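Local coordinates for protein hydroxylacyl-CoA dehydrogenase (Streptomyces coelicolor, PDB 5BKA) that probably takes part in actinorhodin biosynthesis, as a noncanonical member of the NTF2-like superfamily with a SnoaL-like domain, at residues B[56-59]-B[60-64]. Residues are numbered along the deposited sequence; the frame is centred on the assembly and turned at random.
Sequences AGIT and AVLED
Four successive i to i+4 hydrogen bonds join residues 56-59 to residues 60-63 over two turns of alpha-helix, the carbonyls of Ala56, Gly57, Ile58 and Thr59 each receiving the amide four positions on. They belong to helix 54-67, which directly follows the short strand 52-53, an edge strand of the mixed sheet within this chain, in this NTF2-like fold. The bonds are of even length, Val61 N lying 3.1 Å from Gly57 O. The straightest is Glu63 N to Thr59 O, with an N-H...O angle of 170°.

Ile58 and Leu62, one turn apart, lie side by side on the buried face and point the same way. Ile58 CG2 swings anti to its own backbone N and meets Leu62 CD1 at 4.2 Å, an apolar contact at van der Waals range. Leu62 also leans back over the preceding turn: its CG sits 3.2 Å from Ile58 O, the same oxygen that accepts the Leu62 amide. Beyond the helix, Ile58 packs on Phe43 of strand 41-44 and Leu62 on Phe30 and Tyr33 of helix 30-35. Val61 reaches Phe43 as well, while its CB and CG2 each pass 3.7 Å from Gly57 O.

Thr59 and Glu63 form a second i, i+4 pair, also running alongside each other. With chi1 at -64°, Thr59 turns OG1 back to a hydrogen bond with the carbonyl oxygen of Arg55 and leaves its methyl to face the glutamate. The carboxylate therefore meets carbon here rather than the hydroxyl, Glu63 OE2 lying 3.6 Å from Thr59 CG2.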
loop_
_atom_site.group_PDB
_atom_site.type_symbol
_atom_site.label_atom_id
_atom_site.label_comp_id
_atom_site.label_asym_id
_atom_site.label_seq_id
_atom_site.Cartn_x
_atom_site.Cartn_y
_atom_site.Cartn_z
ATOM N N ALA B 56 -23.098 9.333 14.257
ATOM C CA ALA B 56 -24.304 9.504 13.454
ATOM C C ALA B 56 -24.095 10.552 12.367
ATOM O O ALA B 56 -24.565 10.388 11.236
ATOM C CB ALA B 56 -25.483 9.884 14.350
ATOM N N GLY B 57 -23.401 11.644 12.699
ATOM C CA GLY B 57 -23.089 12.647 11.694
ATOM C C GLY B 57 -22.153 12.127 10.621
ATOM O O GLY B 57 -22.315 12.436 9.438
ATOM N N ILE B 58 -21.153 11.338 11.017
ATOM C CA ILE B 58 -20.233 10.753 10.047
ATOM C C ILE B 58 -20.969 9.769 9.148
ATOM O O ILE B 58 -20.770 9.753 7.926
ATOM C CB ILE B 58 -19.042 10.093 10.765
ATOM C CG1 ILE B 58 -18.234 11.147 11.518
ATOM C CG2 ILE B 58 -18.155 9.355 9.766
ATOM C CD1 ILE B 58 -17.123 10.583 12.371
ATOM N N THR B 59 -21.836 8.937 9.737
ATOM C CA THR B 59 -22.639 8.018 8.934
ATOM C C THR B 59 -23.483 8.766 7.909
ATOM O O THR B 59 -23.545 8.364 6.742
ATOM C CB THR B 59 -23.526 7.163 9.838
ATOM O OG1 THR B 59 -22.712 6.340 10.682
ATOM C CG2 THR B 59 -24.486 6.315 9.012
ATOM N N ALA B 60 -24.139 9.852 8.322
ATOM C CA ALA B 60 -24.980 10.620 7.407
ATOM C C ALA B 60 -24.167 11.159 6.240
ATOM O O ALA B 60 -24.589 11.071 5.083
ATOM C CB ALA B 60 -25.664 11.762 8.159
ATOM N N VAL B 61 -22.999 11.737 6.533
ATOM C CA VAL B 61 -22.134 12.273 5.483
ATOM C C VAL B 61 -21.742 11.178 4.496
ATOM O O VAL B 61 -21.698 11.400 3.279
ATOM C CB VAL B 61 -20.897 12.947 6.108
ATOM C CG1 VAL B 61 -19.712 12.900 5.161
ATOM C CG2 VAL B 61 -21.217 14.379 6.500
ATOM N N LEU B 62 -21.472 9.975 5.002
ATOM C CA LEU B 62 -21.041 8.890 4.126
ATOM C C LEU B 62 -22.160 8.450 3.188
ATOM O O LEU B 62 -21.920 8.227 1.996
ATOM C CB LEU B 62 -20.554 7.707 4.960
ATOM C CG LEU B 62 -19.290 7.921 5.787
ATOM C CD1 LEU B 62 -19.010 6.713 6.664
ATOM C CD2 LEU B 62 -18.095 8.225 4.892
ATOM N N GLU B 63 -23.381 8.305 3.710
ATOM C CA GLU B 63 -24.531 7.994 2.865
ATOM C C GLU B 63 -24.735 9.030 1.765
ATOM O O GLU B 63 -25.026 8.670 0.618
ATOM C CB GLU B 63 -25.786 7.861 3.724
ATOM C CG GLU B 63 -26.126 6.425 4.066
ATOM C CD GLU B 63 -27.147 6.306 5.176
ATOM O OE1 GLU B 63 -28.325 6.638 4.937
ATOM O OE2 GLU B 63 -26.762 5.901 6.292
ATOM N N ASP B 64 -24.610 10.321 2.095
ATOM C CA ASP B 64 -24.928 11.363 1.121
ATOM C C ASP B 64 -23.934 11.363 -0.036
ATOM O O ASP B 64 -24.328 11.319 -1.208
ATOM C CB ASP B 64 -24.964 12.737 1.792
ATOM C CG ASP B 64 -25.596 13.794 0.903
ATOM O OD1 ASP B 64 -24.959 14.199 -0.090
ATOM O OD2 ASP B 64 -26.734 14.215 1.191
#